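Local coordinates for protein probable enoyl-CoA hydratase/isomerase (Pseudomonas aeruginosa, PDB 7BOR) that binds coenzyme A in a crotonase-fold pocket and probably isomerises the double bond of enoyl-CoA substrates, at residues Val48-Ile53 against Arg193-Leu198; Leu132-Glu137 against Asp227-Arg232; Pro136-Ser141 against Arg220-Glu225. All blocks are in the same frame, centred on the assembly; numbering follows the deposited sequence.

How the contacts relate
Contact 1 is a surface contact, its centre about 18 Å from the centre of the chain and away from the coenzyme A pocket; contacts 2 and 3 are partly buried, lie on the same side of the centre and have their own centres about 10 Å apart. These two share P136 and E137 and lean on successive parts of helix 200-233, whereas contact 1 uses the preceding helix 182-196 and comes no nearer to contact 3 than about 8 Å between nearest atoms. In contacts 1 and 2 an arginine donates to a backbone carbonyl; in contact 3 the polarity is reversed, a buried glutamate collecting N-H and O-H donors. Contact 2 alone includes a residue that touches coenzyme A.

Contact 1: Val48-Ile53 against Arg193-Leu198; sequences VRVVLI and RRFLHL
R49, just before strand 50-54, and L196, toward the C-terminal side of helix 182-196, bring their CA atoms to 6.8 Å, and V50 faces F195 with CA atoms 7.4 Å apart. R49 carries the contact in two ways. Its CB and CG rest on the CD2 branch of L196, with CB at 3.4 Å from CD2, the two side chains running antiparallel to each other. With CG anti to the carbonyl carbon (chi1 -66°) and bends at chi2 and chi3, the chain then brings its guanidinium among the carbonyls of 195-198. R49 NH1 donates to L198 O at 3.0 Å; this oxygen lies in a direction tilted 33° from the guanidinium plane, and the N-H...O angle of 132° makes the bond a bent one. R49 NH1 also lies 3.0 Å from F195 O. A cationic group amid these carbonyls would probably be favoured by the negative end of the helix dipole. Next to the arginine, V50 turns CG2, anti to its carbonyl carbon, against F195 CB at 3.6 Å, the two side chains set roughly perpendicular. V50 CG2 also comes within 4.3 Å of L196 CD2. The strand is held on one flank through backbone bonds of V50 to G12 and L14, and on the other through V51 to P94 and I96; F195 leans on P94 and on V203, placing the contact where helix 182-196 passes into helix 200-233 beside the main sheet.

Contact 2: Leu132-Glu137 against Asp227-Arg232; sequences LGLTPE and DIFSTR. With COA (coenzyme A), chain C.
G133 O is gripped by the guanidinium of R232: NE donates at 2.6 Å in a nearly straight bond (162°), and NH2 adds a weak, bent one at 3.0 Å. The oxygen sits at the guanidinium edge, almost in its plane, yet NE approaches it from above the carbonyl plane. A bend at chi3 (67°) in R232 turns the group onto the loop. NH2 has a second, charged partner in E237, which helps to fix the group's rotation. Next to it, T135 CG2 packs across R232 CD at 3.5 Å, while T135 OG1 lies against I228 CG2. The F229 ring enters the loop with its CG anti to the backbone N (chi1 -163°): its edge meets T135 O, 3.2 Å from CD1, in the ring plane, and CE1 touches L134 CB at 3.9 Å and E137 CB at 4.0 Å. Across the loop, L132 CD1 comes within 3.3 Å of coenzyme A O5P, where the pantetheine passes. Loop 132-137 lies between strand 124-126 and helix 140-148 in the chain and packs on helix 200-233 and, through L132 on L242 and L134 on A238, on helix 236-245.

Contact 3: Pro136-Ser141 against Arg220-Glu225; sequences PEFGSS and RVIAEE
Hydrogen bonds centre on the buried carboxylate of E225, which faces a turn and the first residues of a helix. G139 N donates to E225 OE1 at 2.6 Å, on the syn side and 20° out of the carboxylate plane. E225 OE2 takes two donors from S141: the hydroxyl OG at 2.6 Å on the anti lone pair, and the backbone N at 3.1 Å, nearly in line with the C-O bond. An extended chain beyond CG (chi2 174°) carries E225 straight to these donors, which together hold the carboxylate in place. Two waters extend the network: one donates to both P136 O and E225 O, the other accepts from F138 N and donates to E225 OE1. Apolar packing is light: I222 CD1 meets the edge of the F138 ring, which itself stacks on H113. I222 CG1 makes a van der Waals contact with G139 N at 3.6 Å. E137 to S140 form a type I' turn, closed by S140 N on E137 O, which S140 OG also grips, with G139 as N-cap. This is a glutamate of one helix bound to the start of another, joining helices 200-233 and 140-148 of the crotonase fold beside the coenzyme A pocket.

Contact 1: Val48-Ile53 against Arg193-Leu198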
# COMPACT_ATOMS: atom_id res chain seq x y z
N VAL A 48 1.72 18.74 -10.31
CA VAL A 48 1.87 17.30 -10.13
C VAL A 48 0.71 16.59 -10.84
O VAL A 48 -0.47 16.86 -10.57
CB VAL A 48 1.96 16.90 -8.66
CG1 VAL A 48 2.24 15.40 -8.56
CG2 VAL A 48 3.08 17.63 -7.97
N ARG A 49 1.09 15.68 -11.74
CA ARG A 49 0.19 14.89 -12.57
C ARG A 49 0.10 13.44 -12.11
O ARG A 49 -0.97 12.84 -12.21
CB ARG A 49 0.67 14.93 -14.03
CG ARG A 49 0.56 16.33 -14.65
CD ARG A 49 -0.28 16.31 -15.93
NE ARG A 49 -1.35 15.31 -15.85
CZ ARG A 49 -1.78 14.58 -16.89
NH1 ARG A 49 -1.23 14.76 -18.09
NH2 ARG A 49 -2.74 13.67 -16.73
N VAL A 50 1.18 12.88 -11.57
CA VAL A 50 1.25 11.47 -11.23
C VAL A 50 2.14 11.30 -10.00
O VAL A 50 3.19 11.95 -9.87
CB VAL A 50 1.80 10.64 -12.42
CG1 VAL A 50 1.86 9.17 -12.08
CG2 VAL A 50 0.94 10.87 -13.67
N VAL A 51 1.75 10.37 -9.11
CA VAL A 51 2.60 9.95 -8.01
C VAL A 51 3.08 8.53 -8.25
O VAL A 51 2.29 7.65 -8.62
CB VAL A 51 1.87 10.07 -6.66
CG1 VAL A 51 2.66 9.34 -5.54
CG2 VAL A 51 1.64 11.55 -6.31
N LEU A 52 4.35 8.29 -7.96
CA LEU A 52 4.95 6.98 -7.94
C LEU A 52 5.40 6.61 -6.53
O LEU A 52 6.07 7.41 -5.85
CB LEU A 52 6.12 6.95 -8.92
CG LEU A 52 6.67 5.61 -9.31
CD1 LEU A 52 7.16 5.74 -10.75
CD2 LEU A 52 7.75 5.27 -8.36
N ILE A 53 5.08 5.40 -6.09
CA ILE A 53 5.52 4.92 -4.78
C ILE A 53 6.44 3.73 -4.97
O ILE A 53 6.09 2.78 -5.68
CB ILE A 53 4.34 4.50 -3.89
CG1 ILE A 53 3.38 5.64 -3.68
CG2 ILE A 53 4.81 4.10 -2.48
CD1 ILE A 53 2.13 5.25 -2.91
N ARG A 193 4.86 8.55 -17.55
CA ARG A 193 5.03 9.41 -18.72
C ARG A 193 3.88 9.26 -19.70
O ARG A 193 3.50 10.23 -20.38
CB ARG A 193 6.39 9.10 -19.38
CG ARG A 193 7.61 9.39 -18.50
CD ARG A 193 9.00 9.08 -19.19
NE ARG A 193 10.14 9.16 -18.26
CZ ARG A 193 10.92 8.12 -17.90
NH1 ARG A 193 11.95 8.29 -17.05
NH2 ARG A 193 10.69 6.90 -18.37
N ARG A 194 3.24 8.09 -19.76
CA ARG A 194 2.09 7.94 -20.64
C ARG A 194 0.94 8.80 -20.15
O ARG A 194 0.20 9.39 -20.96
CB ARG A 194 1.65 6.48 -20.73
CG ARG A 194 2.70 5.51 -21.24
CD ARG A 194 2.12 4.07 -21.31
NE ARG A 194 0.85 4.01 -22.04
CZ ARG A 194 0.23 2.88 -22.39
NH1 ARG A 194 0.78 1.71 -22.07
NH2 ARG A 194 -0.92 2.90 -23.06
N PHE A 195 0.75 8.88 -18.81
CA PHE A 195 -0.33 9.67 -18.24
C PHE A 195 -0.14 11.14 -18.60
O PHE A 195 -1.11 11.85 -18.91
CB PHE A 195 -0.41 9.51 -16.71
CG PHE A 195 -1.26 8.33 -16.24
CD1 PHE A 195 -2.60 8.22 -16.60
CD2 PHE A 195 -0.68 7.31 -15.46
CE1 PHE A 195 -3.37 7.09 -16.18
CE2 PHE A 195 -1.43 6.21 -15.03
CZ PHE A 195 -2.76 6.08 -15.41
N LEU A 196 1.11 11.60 -18.60
CA LEU A 196 1.43 12.97 -19.00
C LEU A 196 0.93 13.33 -20.39
O LEU A 196 0.68 14.51 -20.66
CB LEU A 196 2.94 13.19 -18.94
CG LEU A 196 3.43 12.90 -17.51
CD1 LEU A 196 4.91 13.18 -17.37
CD2 LEU A 196 2.63 13.68 -16.47
N HIS A 197 0.76 12.36 -21.29
CA HIS A 197 0.27 12.68 -22.63
C HIS A 197 -1.24 12.81 -22.73
O HIS A 197 -1.73 13.19 -23.80
CB HIS A 197 0.69 11.60 -23.63
CG HIS A 197 2.16 11.47 -23.76
ND1 HIS A 197 3.01 12.52 -23.53
CD2 HIS A 197 2.94 10.41 -24.07
CE1 HIS A 197 4.26 12.12 -23.71
NE2 HIS A 197 4.24 10.85 -24.06
N LEU A 198 -1.98 12.48 -21.68
CA LEU A 198 -3.44 12.49 -21.70
C LEU A 198 -3.98 13.74 -21.01
O LEU A 198 -3.29 14.40 -20.22
CB LEU A 198 -3.97 11.23 -21.01
CG LEU A 198 -3.47 9.89 -21.57
CD1 LEU A 198 -3.91 8.72 -20.69
CD2 LEU A 198 -3.92 9.65 -22.97

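Contact 2: Leu132-Glu137 against Asp227-Arg232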
# COMPACT_ATOMS: atom_id res chain seq x y z
N LEU A 132 -0.45 -12.94 12.92
CA LEU A 132 -0.05 -12.06 14.01
C LEU A 132 -1.20 -11.77 14.96
O LEU A 132 -1.16 -10.78 15.70
CB LEU A 132 0.51 -10.76 13.44
CG LEU A 132 1.80 -10.84 12.63
CD1 LEU A 132 2.18 -9.51 11.97
CD2 LEU A 132 2.95 -11.39 13.50
N GLY A 133 -2.24 -12.61 14.94
CA GLY A 133 -3.43 -12.37 15.72
C GLY A 133 -4.21 -11.16 15.32
O GLY A 133 -5.04 -10.67 16.10
N LEU A 134 -4.02 -10.69 14.09
CA LEU A 134 -4.69 -9.52 13.58
C LEU A 134 -5.66 -9.92 12.46
O LEU A 134 -5.82 -11.09 12.15
CB LEU A 134 -3.64 -8.50 13.12
CG LEU A 134 -2.72 -8.02 14.27
CD1 LEU A 134 -1.51 -7.24 13.74
CD2 LEU A 134 -3.50 -7.16 15.25
N THR A 135 -6.27 -8.92 11.85
CA THR A 135 -7.35 -9.14 10.90
C THR A 135 -7.12 -8.22 9.69
O THR A 135 -6.22 -7.37 9.71
CB THR A 135 -8.71 -8.86 11.55
OG1 THR A 135 -8.61 -7.65 12.32
CG2 THR A 135 -9.13 -10.00 12.45
N PRO A 136 -7.90 -8.36 8.61
CA PRO A 136 -7.63 -7.58 7.40
C PRO A 136 -7.79 -6.08 7.61
O PRO A 136 -8.60 -5.62 8.42
CB PRO A 136 -8.66 -8.09 6.38
CG PRO A 136 -9.12 -9.42 6.93
CD PRO A 136 -9.01 -9.29 8.45
N GLU A 137 -7.07 -5.33 6.78
CA GLU A 137 -6.95 -3.89 6.90
C GLU A 137 -6.97 -3.28 5.50
O GLU A 137 -6.93 -4.00 4.48
CB GLU A 137 -5.70 -3.62 7.77
CG GLU A 137 -4.84 -2.54 7.40
CD GLU A 137 -3.92 -2.90 6.29
OE1 GLU A 137 -4.28 -3.75 5.44
OE2 GLU A 137 -2.84 -2.27 6.26
N ASP A 227 -11.71 -0.76 13.56
CA ASP A 227 -12.15 -0.96 14.94
C ASP A 227 -11.77 -2.36 15.42
O ASP A 227 -11.16 -2.51 16.49
CB ASP A 227 -13.67 -0.73 15.06
CG ASP A 227 -14.06 0.78 15.04
OD1 ASP A 227 -13.37 1.66 15.64
OD2 ASP A 227 -15.10 1.10 14.42
N ILE A 228 -12.07 -3.39 14.62
CA ILE A 228 -11.60 -4.74 14.93
C ILE A 228 -10.08 -4.76 15.11
O ILE A 228 -9.56 -5.33 16.07
CB ILE A 228 -12.04 -5.75 13.85
CG1 ILE A 228 -13.56 -5.67 13.60
CG2 ILE A 228 -11.62 -7.17 14.25
CD1 ILE A 228 -14.44 -6.17 14.74
N PHE A 229 -9.35 -4.13 14.17
CA PHE A 229 -7.88 -4.20 14.17
C PHE A 229 -7.30 -3.52 15.40
O PHE A 229 -6.36 -4.02 16.04
CB PHE A 229 -7.36 -3.49 12.91
CG PHE A 229 -5.93 -3.80 12.55
CD1 PHE A 229 -5.63 -4.84 11.65
CD2 PHE A 229 -4.89 -3.00 12.99
CE1 PHE A 229 -4.32 -5.08 11.28
CE2 PHE A 229 -3.58 -3.24 12.61
CZ PHE A 229 -3.30 -4.28 11.78
N SER A 230 -7.79 -2.32 15.67
CA SER A 230 -7.37 -1.59 16.86
C SER A 230 -7.64 -2.41 18.12
O SER A 230 -6.78 -2.53 18.99
CB SER A 230 -8.11 -0.25 16.89
OG SER A 230 -7.73 0.47 18.04
N THR A 231 -8.82 -3.00 18.22
CA THR A 231 -9.09 -3.79 19.41
C THR A 231 -8.11 -4.95 19.52
O THR A 231 -7.56 -5.21 20.60
CB THR A 231 -10.53 -4.30 19.39
OG1 THR A 231 -11.42 -3.18 19.45
CG2 THR A 231 -10.80 -5.24 20.58
N ARG A 232 -7.85 -5.64 18.39
CA ARG A 232 -7.00 -6.83 18.44
C ARG A 232 -5.58 -6.46 18.76
O ARG A 232 -4.86 -7.28 19.36
CB ARG A 232 -7.07 -7.60 17.12
CG ARG A 232 -8.44 -8.23 16.89
CD ARG A 232 -8.40 -9.26 15.78
NE ARG A 232 -7.59 -10.37 16.25
CZ ARG A 232 -8.08 -11.45 16.81
NH1 ARG A 232 -9.39 -11.60 16.88
NH2 ARG A 232 -7.28 -12.39 17.24
N1A COA C . 8.74 -3.95 12.03
C2A COA C . 9.82 -3.73 12.82
N3A COA C . 11.07 -4.18 12.47
C4A COA C . 11.17 -4.84 11.30
C5A COA C . 10.10 -5.06 10.50
C6A COA C . 8.86 -4.61 10.88
N6A COA C . 7.60 -4.75 10.13
N7A COA C . 10.51 -5.75 9.40
C8A COA C . 11.84 -5.97 9.50
N9A COA C . 12.18 -5.42 10.66
C1B COA C . 13.60 -5.44 11.06
C2B COA C . 14.08 -6.80 11.78
O2B COA C . 13.53 -6.80 13.16
C3B COA C . 15.37 -6.67 11.68
O3B COA C . 15.88 -5.68 12.67
P3B COA C . 17.42 -5.66 13.16
O7A COA C . 18.38 -5.91 12.01
O8A COA C . 17.56 -6.73 14.21
O9A COA C . 17.69 -4.29 13.71
C4B COA C . 15.66 -6.03 10.29
O4B COA C . 14.38 -5.21 10.02
C5B COA C . 15.86 -6.96 9.25
O5B COA C . 14.66 -7.64 9.11
P1A COA C . 14.69 -9.26 8.90
O1A COA C . 13.36 -9.90 9.23
O2A COA C . 15.77 -9.95 9.69
O3A COA C . 15.06 -9.43 7.30
P2A COA C . 14.46 -10.76 6.53
O4A COA C . 15.10 -10.79 5.14
O5A COA C . 14.81 -11.92 7.42
O6A COA C . 12.80 -10.72 6.46
CBP COA C . 10.63 -9.86 5.94
CCP COA C . 12.15 -9.80 5.57
CDP COA C . 9.90 -8.60 5.36
CEP COA C . 9.98 -11.15 5.36
CAP COA C . 10.64 -9.92 7.50
OAP COA C . 11.39 -8.83 7.95
C9P COA C . 9.24 -9.80 8.12
O9P COA C . 8.46 -10.71 8.11
N8P COA C . 8.95 -8.51 8.76
C7P COA C . 7.65 -8.23 9.39
C6P COA C . 6.49 -8.35 8.35
C5P COA C . 5.19 -8.01 9.15
O5P COA C . 4.69 -8.76 9.91
N4P COA C . 4.59 -6.70 8.91
C3P COA C . 3.42 -6.32 9.66
C2P COA C . 2.19 -6.95 9.06
S1P COA C . 0.85 -6.32 10.11

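Contact 3: Pro136-Ser141 against Arg220-Glu225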
# COMPACT_ATOMS: atom_id res chain seq x y z
N PRO A 136 -7.90 -8.36 8.61
CA PRO A 136 -7.63 -7.58 7.40
C PRO A 136 -7.79 -6.08 7.61
O PRO A 136 -8.60 -5.62 8.42
CB PRO A 136 -8.66 -8.09 6.38
CG PRO A 136 -9.12 -9.42 6.93
CD PRO A 136 -9.01 -9.29 8.45
N GLU A 137 -7.07 -5.33 6.78
CA GLU A 137 -6.95 -3.89 6.90
C GLU A 137 -6.97 -3.28 5.50
O GLU A 137 -6.93 -4.00 4.48
CB GLU A 137 -5.70 -3.62 7.77
CG GLU A 137 -4.84 -2.54 7.40
CD GLU A 137 -3.92 -2.90 6.29
OE1 GLU A 137 -4.28 -3.75 5.44
OE2 GLU A 137 -2.84 -2.27 6.26
N PHE A 138 -7.15 -1.95 5.47
CA PHE A 138 -7.19 -1.11 4.26
C PHE A 138 -8.25 -1.57 3.24
O PHE A 138 -8.13 -1.35 2.02
CB PHE A 138 -5.78 -1.04 3.65
CG PHE A 138 -5.43 0.30 2.99
CD1 PHE A 138 -6.40 1.24 2.72
CD2 PHE A 138 -4.13 0.59 2.65
CE1 PHE A 138 -6.07 2.42 2.11
CE2 PHE A 138 -3.81 1.77 2.05
CZ PHE A 138 -4.75 2.66 1.77
N GLY A 139 -9.35 -2.14 3.71
CA GLY A 139 -10.42 -2.54 2.82
C GLY A 139 -10.22 -3.84 2.06
O GLY A 139 -11.06 -4.23 1.24
N SER A 140 -9.14 -4.56 2.36
CA SER A 140 -8.83 -5.81 1.69
C SER A 140 -9.89 -6.86 1.94
O SER A 140 -10.03 -7.76 1.12
CB SER A 140 -7.49 -6.31 2.17
OG SER A 140 -7.46 -6.55 3.57
N SER A 141 -10.63 -6.77 3.06
CA SER A 141 -11.72 -7.72 3.31
C SER A 141 -12.87 -7.50 2.36
O SER A 141 -13.67 -8.41 2.13
CB SER A 141 -12.24 -7.61 4.76
OG SER A 141 -12.83 -6.35 4.98
N ARG A 220 -16.78 2.65 4.64
CA ARG A 220 -17.41 2.01 5.80
C ARG A 220 -16.70 0.70 6.16
O ARG A 220 -16.53 0.39 7.35
CB ARG A 220 -18.91 1.83 5.50
CG ARG A 220 -19.53 0.47 5.87
CD ARG A 220 -20.88 0.28 5.16
NE ARG A 220 -21.31 -1.13 5.00
CZ ARG A 220 -20.62 -2.05 4.32
NH1 ARG A 220 -19.46 -1.71 3.78
NH2 ARG A 220 -21.05 -3.31 4.19
N VAL A 221 -16.26 -0.07 5.17
CA VAL A 221 -15.50 -1.27 5.50
C VAL A 221 -14.20 -0.89 6.21
O VAL A 221 -13.81 -1.51 7.20
CB VAL A 221 -15.23 -2.13 4.26
CG1 VAL A 221 -14.15 -3.19 4.59
CG2 VAL A 221 -16.54 -2.79 3.78
N ILE A 222 -13.47 0.11 5.69
CA ILE A 222 -12.22 0.48 6.34
C ILE A 222 -12.48 0.87 7.81
O ILE A 222 -11.65 0.61 8.70
CB ILE A 222 -11.56 1.62 5.53
CG1 ILE A 222 -11.00 1.07 4.19
CG2 ILE A 222 -10.39 2.28 6.26
CD1 ILE A 222 -10.42 2.14 3.26
N ALA A 223 -13.64 1.48 8.09
CA ALA A 223 -13.97 1.83 9.48
C ALA A 223 -14.25 0.58 10.33
O ALA A 223 -13.75 0.47 11.45
CB ALA A 223 -15.14 2.81 9.55
N GLU A 224 -15.05 -0.37 9.83
CA GLU A 224 -15.27 -1.58 10.63
C GLU A 224 -13.94 -2.32 10.85
O GLU A 224 -13.59 -2.65 12.00
CB GLU A 224 -16.32 -2.51 10.01
CG GLU A 224 -16.72 -3.69 10.97
CD GLU A 224 -17.77 -4.69 10.41
OE1 GLU A 224 -18.22 -4.58 9.24
OE2 GLU A 224 -18.16 -5.63 11.14
N GLU A 225 -13.18 -2.58 9.76
CA GLU A 225 -11.90 -3.27 9.90
C GLU A 225 -11.02 -2.61 10.95
O GLU A 225 -10.36 -3.28 11.74
CB GLU A 225 -11.09 -3.29 8.58
CG GLU A 225 -11.68 -4.03 7.41
CD GLU A 225 -10.83 -3.81 6.16
OE1 GLU A 225 -10.05 -2.82 6.17
OE2 GLU A 225 -10.95 -4.64 5.22
O HOH W 1 -9.74 -5.71 10.78
O HOH W 2 -8.66 -0.85 7.52